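Protein BIM1 (Saccharomyces cerevisiae, PDB 4E61) binds microtubules, preferentially at their plus ends, and is represented here by its C-terminal EB1-like domain, a coiled-coil dimer. Local coordinates at residues V7-Q10 / A11-T14; E28-K31 / G32-S35; D50-I53 / L54-T58. All coordinates share one frame; numbering follows the deposited sequence.

How the interactions relate
All three interactions lie on one long helix, residues 2-63, and follow one another along the chain as local contacts between successive turns. Interaction 1 is near the N-terminal end, with its centre 32 Å from that of interaction 2, and interaction 3 lies a further 34 Å on; the centres of 1 and 3 are 65 Å apart, on opposite sides of the chain's centre. None touches another, the nearest atoms of interactions 1 and 2 being about 18 Å apart. Each borders the second subunit. Interactions 1 and 2 thus sample the coiled coil, whereas interaction 3 lies where helix 84-101 folds back to build the EB1-like bundle.

Interaction 1 (V7-Q10 / A11-T14); sequences VAIQ and AELT
The side-chain amide of Q10 meets T14 through its oxygen: OE1 lies 3.3 Å from the methyl CG2 of T14, which stands only slightly off the amide plane. The methyl CD2 of L13 approaches the same OE1 more loosely and from the other side of that plane. Q10 reaches them because CG is anti to the backbone N (chi1 177°) and the chain then bends at chi2, turning the amide along the helix toward its next turn. The second flat group, the carboxylate of E12, reaches back the other way. On one side of its plane it has both the carbonyl oxygen of A8 and the methyl CG2 of I9, the latter 4.1 Å from OE2. E12 OE2 is also placed 3.0 Å from A8 O, but both atoms are acceptors, so this approach is doubtful as a favourable contact.

Beneath the side chains runs the regular ladder of an alpha helix. A11 N donates to V7 O and E12 N to A8 O, while L13 N binds I9 O at 3.0 Å and T14 N binds Q10 O at 3.0 Å. T14 CG2 also lies 3.3 Å from Q10 O, so this methyl touches both the backbone and the side-chain oxygen of one residue.

The principle illustrated is that of a coiled coil, where one flank of each helix is given to the partner. I9 packs on I9 of the second subunit, which Q10 also touches, and E12 reaches L13 of that subunit. L13 is buried against S16 of the second subunit, while L13 O accepts a hydrogen bond from S16 OG of its own helix 2-63.

Interaction 2 (E28-K31 / G32-S35); sequences EQYK and GTVS
T33 N donates to Q29 O at 2.9 Å, and the side chain of T33 follows its backbone to the same oxygen: the methyl CG2 comes within 3.2 Å of Q29 O. With OG1 anti to the backbone N (chi1 157°), this methyl is turned back over the preceding turn, where it also rests 3.5 Å from Y30 CA. It meets the Y30 ring obliquely, 4.3 Å from CD1. Similar backbone bonds run from G32 N to E28 O, V34 N to Y30 O and S35 N to K31 O, and V34 CG2 packs 3.4 Å from Y30 O.

Such uninterrupted helical bonding is the framework of the EB1 coiled coil, in which two copies of helix 2-63 lie together. V34 packs on V34 of the second subunit, T33 touches that same valine, and Y30 and K31 exchange contacts with K31 and Y30 of the second subunit.

K31 joins this interface while holding a charge partner on its own helix. Its side chain, extended beyond CG, runs back along the turn and sets NZ 3.2 Å from E28 OE1, in a salt bridge that meets the oxygen nearly along its C-O axis.

Interaction 3 (D50-I53 / L54-T58); sequences DIEI and LVHTT
I51 and V55, one turn apart, form the buried flank of this contact; the two side chains cross obliquely, with I51 CG2 4.2 Å from V55 CG2. V55 CG2 also presses to 3.4 Å from I51 O, the oxygen that V55 N bonds. Both residues pack on V92 of helix 84-101, and I51 also touches L96 of the second subunit, while L54 and T58 lie against F88 of that subunit. This is the side on which the long helix enters the four-helix bundle characteristic of dimeric EB1 C-terminal domains.

E52, I53 and T57 occupy the more exposed side. Here the H56 ring leans back over the preceding turn, its CD2 3.2 Å from E52 O and 3.6 Å from E52 CG, with the carboxylate plane turned 61° from the ring. H56 ND1 has a weak hydrogen bond to Q59 OE1. With an alanine in place of H56, the E52 side chain would probably lose the ring it rests against and Q59 its weak partner.

I53 O is gripped twice, by T57 N at 2.9 Å and by T57 OG1 at 3.0 Å. The hydroxyl sits beside the backbone N (chi1 -71°) and approaches from above the carbonyl plane, in a bond that is likely to favour this rotamer. E52 OE2 remains 4.1 Å from H56 NE2, so any attraction there is likely to be modest and would depend on the imidazole being protonated.

Interaction 1 (V7-Q10 / A11-T14)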
loop_
_atom_site.group_PDB
_atom_site.type_symbol
_atom_site.label_atom_id
_atom_site.label_comp_id
_atom_site.label_asym_id
_atom_site.label_seq_id
_atom_site.Cartn_x
_atom_site.Cartn_y
_atom_site.Cartn_z
ATOM N N VAL A 7 -43.524 -11.630 15.109
ATOM C CA VAL A 7 -43.046 -10.254 15.229
ATOM C C VAL A 7 -41.565 -10.240 15.677
ATOM O O VAL A 7 -40.759 -9.560 15.045
ATOM C CB VAL A 7 -44.000 -9.397 16.131
ATOM C CG1 VAL A 7 -43.363 -8.069 16.545
ATOM C CG2 VAL A 7 -45.351 -9.159 15.440
ATOM N N ALA A 8 -41.209 -11.020 16.725
ATOM C CA ALA A 8 -39.830 -11.105 17.217
ATOM C C ALA A 8 -38.850 -11.652 16.161
ATOM O O ALA A 8 -37.745 -11.112 16.047
ATOM C CB ALA A 8 -39.758 -11.946 18.471
ATOM N N ILE A 9 -39.256 -12.682 15.368
ATOM C CA ILE A 9 -38.345 -13.234 14.360
ATOM C C ILE A 9 -38.226 -12.368 13.103
ATOM O O ILE A 9 -37.144 -12.297 12.517
ATOM C CB ILE A 9 -38.325 -14.786 14.153
ATOM C CG1 ILE A 9 -39.058 -15.302 12.924
ATOM C CG2 ILE A 9 -38.656 -15.563 15.412
ATOM C CD1 ILE A 9 -40.544 -15.254 12.929
ATOM N N GLN A 10 -39.303 -11.644 12.752
ATOM C CA GLN A 10 -39.317 -10.683 11.656
ATOM C C GLN A 10 -38.380 -9.499 11.973
ATOM O O GLN A 10 -37.708 -8.989 11.068
ATOM C CB GLN A 10 -40.749 -10.183 11.415
ATOM C CG GLN A 10 -40.920 -9.110 10.331
ATOM C CD GLN A 10 -40.548 -9.595 8.959
ATOM O OE1 GLN A 10 -39.461 -9.292 8.449
ATOM N NE2 GLN A 10 -41.428 -10.380 8.348
ATOM N N ALA A 11 -38.344 -9.073 13.255
ATOM C CA ALA A 11 -37.495 -7.997 13.744
ATOM C C ALA A 11 -36.021 -8.411 13.662
ATOM O O ALA A 11 -35.207 -7.624 13.198
ATOM C CB ALA A 11 -37.875 -7.624 15.163
ATOM N N GLU A 12 -35.691 -9.659 14.063
ATOM C CA GLU A 12 -34.345 -10.236 13.982
ATOM C C GLU A 12 -33.891 -10.291 12.522
ATOM O O GLU A 12 -32.726 -10.002 12.226
ATOM C CB GLU A 12 -34.324 -11.676 14.542
ATOM C CG GLU A 12 -34.448 -11.800 16.055
ATOM C CD GLU A 12 -34.950 -13.146 16.573
ATOM O OE1 GLU A 12 -34.353 -14.190 16.216
ATOM O OE2 GLU A 12 -35.924 -13.151 17.363
ATOM N N LEU A 13 -34.819 -10.648 11.613
ATOM C CA LEU A 13 -34.522 -10.762 10.189
ATOM C C LEU A 13 -34.202 -9.410 9.551
ATOM O O LEU A 13 -33.180 -9.303 8.867
ATOM C CB LEU A 13 -35.619 -11.523 9.419
ATOM C CG LEU A 13 -35.466 -11.593 7.876
ATOM C CD1 LEU A 13 -34.178 -12.329 7.434
ATOM C CD2 LEU A 13 -36.696 -12.156 7.230
ATOM N N THR A 14 -35.052 -8.373 9.797
ATOM C CA THR A 14 -34.805 -7.044 9.235
ATOM C C THR A 14 -33.565 -6.396 9.846
ATOM O O THR A 14 -32.849 -5.682 9.147
ATOM C CB THR A 14 -36.062 -6.155 9.164
ATOM O OG1 THR A 14 -36.318 -5.591 10.427
ATOM C CG2 THR A 14 -37.294 -6.874 8.610
#

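Interaction 2 (E28-K31 / G32-S35)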
loop_
_atom_site.group_PDB
_atom_site.type_symbol
_atom_site.label_atom_id
_atom_site.label_comp_id
_atom_site.label_asym_id
_atom_site.label_seq_id
_atom_site.Cartn_x
_atom_site.Cartn_y
_atom_site.Cartn_z
ATOM N N GLU A 28 -16.727 -2.350 0.627
ATOM C CA GLU A 28 -16.483 -1.308 -0.380
ATOM C C GLU A 28 -15.433 -0.306 0.137
ATOM O O GLU A 28 -14.587 0.123 -0.638
ATOM C CB GLU A 28 -17.784 -0.605 -0.820
ATOM C CG GLU A 28 -18.679 -1.451 -1.721
ATOM C CD GLU A 28 -18.097 -1.880 -3.056
ATOM O OE1 GLU A 28 -17.822 -3.091 -3.220
ATOM O OE2 GLU A 28 -17.930 -1.011 -3.942
ATOM N N GLN A 29 -15.437 -0.016 1.458
ATOM C CA GLN A 29 -14.445 0.842 2.100
ATOM C C GLN A 29 -13.053 0.180 2.013
ATOM O O GLN A 29 -12.107 0.830 1.557
ATOM C CB GLN A 29 -14.819 1.114 3.569
ATOM C CG GLN A 29 -15.069 2.580 3.880
ATOM C CD GLN A 29 -16.519 2.957 3.731
ATOM O OE1 GLN A 29 -17.267 3.025 4.716
ATOM N NE2 GLN A 29 -16.946 3.222 2.497
ATOM N N TYR A 30 -12.960 -1.127 2.398
ATOM C CA TYR A 30 -11.737 -1.948 2.377
ATOM C C TYR A 30 -11.172 -2.121 0.982
ATOM O O TYR A 30 -9.955 -2.086 0.818
ATOM C CB TYR A 30 -11.931 -3.305 3.056
ATOM C CG TYR A 30 -11.818 -3.261 4.567
ATOM C CD1 TYR A 30 -10.597 -3.011 5.190
ATOM C CD2 TYR A 30 -12.923 -3.520 5.379
ATOM C CE1 TYR A 30 -10.489 -2.974 6.581
ATOM C CE2 TYR A 30 -12.826 -3.497 6.769
ATOM C CZ TYR A 30 -11.608 -3.221 7.368
ATOM O OH TYR A 30 -11.533 -3.195 8.744
ATOM N N LYS A 31 -12.050 -2.282 -0.027
ATOM C CA LYS A 31 -11.668 -2.398 -1.442
ATOM C C LYS A 31 -11.003 -1.085 -1.909
ATOM O O LYS A 31 -10.054 -1.122 -2.687
ATOM C CB LYS A 31 -12.895 -2.697 -2.317
ATOM C CG LYS A 31 -13.344 -4.156 -2.337
ATOM C CD LYS A 31 -14.627 -4.291 -3.159
ATOM C CE LYS A 31 -15.101 -5.710 -3.330
ATOM N NZ LYS A 31 -16.375 -5.762 -4.089
ATOM N N GLY A 32 -11.522 0.040 -1.413
ATOM C CA GLY A 32 -11.039 1.389 -1.656
ATOM C C GLY A 32 -9.700 1.624 -0.983
ATOM O O GLY A 32 -8.838 2.277 -1.568
ATOM N N THR A 33 -9.502 1.093 0.245
ATOM C CA THR A 33 -8.218 1.225 0.934
ATOM C C THR A 33 -7.114 0.347 0.326
ATOM O O THR A 33 -5.967 0.787 0.297
ATOM C CB THR A 33 -8.280 1.324 2.484
ATOM O OG1 THR A 33 -7.023 0.917 3.046
ATOM C CG2 THR A 33 -9.353 0.495 3.098
ATOM N N VAL A 34 -7.455 -0.851 -0.198
ATOM C CA VAL A 34 -6.483 -1.745 -0.846
ATOM C C VAL A 34 -6.043 -1.098 -2.181
ATOM O O VAL A 34 -4.843 -1.047 -2.474
ATOM C CB VAL A 34 -7.018 -3.204 -1.018
ATOM C CG1 VAL A 34 -6.165 -4.005 -2.004
ATOM C CG2 VAL A 34 -7.098 -3.922 0.325
ATOM N N SER A 35 -7.020 -0.572 -2.949
ATOM C CA SER A 35 -6.816 0.114 -4.229
ATOM C C SER A 35 -5.876 1.336 -4.100
ATOM O O SER A 35 -4.981 1.467 -4.928
ATOM C CB SER A 35 -8.151 0.537 -4.832
ATOM O OG SER A 35 -7.963 1.044 -6.139
#

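Interaction 3 (D50-I53 / L54-T58)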
loop_
_atom_site.group_PDB
_atom_site.type_symbol
_atom_site.label_atom_id
_atom_site.label_comp_id
_atom_site.label_asym_id
_atom_site.label_seq_id
_atom_site.Cartn_x
_atom_site.Cartn_y
_atom_site.Cartn_z
ATOM N N ASP A 50 13.400 3.860 -11.742
ATOM C CA ASP A 50 14.061 5.003 -12.389
ATOM C C ASP A 50 15.374 5.397 -11.683
ATOM O O ASP A 50 16.353 5.765 -12.358
ATOM C CB ASP A 50 13.113 6.201 -12.459
ATOM C CG ASP A 50 11.909 6.028 -13.360
ATOM O OD1 ASP A 50 11.921 5.092 -14.202
ATOM O OD2 ASP A 50 10.944 6.822 -13.219
ATOM N N ILE A 51 15.410 5.289 -10.328
ATOM C CA ILE A 51 16.632 5.579 -9.599
ATOM C C ILE A 51 17.657 4.468 -9.877
ATOM O O ILE A 51 18.831 4.788 -10.077
ATOM C CB ILE A 51 16.426 5.906 -8.101
ATOM C CG1 ILE A 51 15.682 7.232 -7.945
ATOM C CG2 ILE A 51 17.762 5.986 -7.349
ATOM C CD1 ILE A 51 15.166 7.528 -6.487
ATOM N N GLU A 52 17.201 3.186 -9.949
ATOM C CA GLU A 52 18.071 2.036 -10.246
ATOM C C GLU A 52 18.772 2.192 -11.612
ATOM O O GLU A 52 20.001 2.071 -11.690
ATOM C CB GLU A 52 17.316 0.697 -10.150
ATOM C CG GLU A 52 18.299 -0.450 -9.925
ATOM C CD GLU A 52 17.795 -1.880 -9.933
ATOM O OE1 GLU A 52 17.328 -2.313 -11.010
ATOM O OE2 GLU A 52 18.121 -2.626 -8.976
ATOM N N ILE A 53 17.984 2.520 -12.658
ATOM C CA ILE A 53 18.460 2.771 -14.024
ATOM C C ILE A 53 19.529 3.872 -14.026
ATOM O O ILE A 53 20.612 3.666 -14.557
ATOM C CB ILE A 53 17.255 3.085 -14.970
ATOM C CG1 ILE A 53 16.424 1.797 -15.235
ATOM C CG2 ILE A 53 17.724 3.737 -16.269
ATOM C CD1 ILE A 53 14.908 1.989 -15.593
ATOM N N LEU A 54 19.232 5.014 -13.383
ATOM C CA LEU A 54 20.134 6.152 -13.255
ATOM C C LEU A 54 21.447 5.771 -12.551
ATOM O O LEU A 54 22.518 6.129 -13.031
ATOM C CB LEU A 54 19.415 7.313 -12.535
ATOM C CG LEU A 54 20.261 8.554 -12.183
ATOM C CD1 LEU A 54 20.710 9.329 -13.431
ATOM C CD2 LEU A 54 19.547 9.433 -11.210
ATOM N N VAL A 55 21.361 5.020 -11.443
ATOM C CA VAL A 55 22.522 4.569 -10.663
ATOM C C VAL A 55 23.417 3.672 -11.496
ATOM O O VAL A 55 24.625 3.927 -11.539
ATOM C CB VAL A 55 22.102 3.931 -9.315
ATOM C CG1 VAL A 55 23.185 3.013 -8.736
ATOM C CG2 VAL A 55 21.728 5.016 -8.325
ATOM N N HIS A 56 22.834 2.664 -12.184
ATOM C CA HIS A 56 23.615 1.760 -13.021
ATOM C C HIS A 56 24.226 2.407 -14.269
ATOM O O HIS A 56 25.408 2.189 -14.544
ATOM C CB HIS A 56 22.885 0.438 -13.278
ATOM C CG HIS A 56 22.663 -0.323 -12.012
ATOM N ND1 HIS A 56 23.720 -0.647 -11.165
ATOM C CD2 HIS A 56 21.509 -0.755 -11.459
ATOM C CE1 HIS A 56 23.173 -1.267 -10.138
ATOM N NE2 HIS A 56 21.842 -1.360 -10.270
ATOM N N THR A 57 23.452 3.255 -14.963
ATOM C CA THR A 57 23.891 4.016 -16.123
ATOM C C THR A 57 25.104 4.899 -15.773
ATOM O O THR A 57 26.106 4.854 -16.488
ATOM C CB THR A 57 22.696 4.788 -16.685
ATOM O OG1 THR A 57 21.815 3.847 -17.292
ATOM C CG2 THR A 57 23.091 5.858 -17.684
ATOM N N THR A 58 25.037 5.675 -14.670
ATOM C CA THR A 58 26.180 6.513 -14.312
ATOM C C THR A 58 27.351 5.738 -13.768
ATOM O O THR A 58 28.466 6.223 -13.865
ATOM C CB THR A 58 25.856 7.846 -13.609
ATOM O OG1 THR A 58 26.185 7.808 -12.221
ATOM C CG2 THR A 58 24.475 8.377 -13.905
#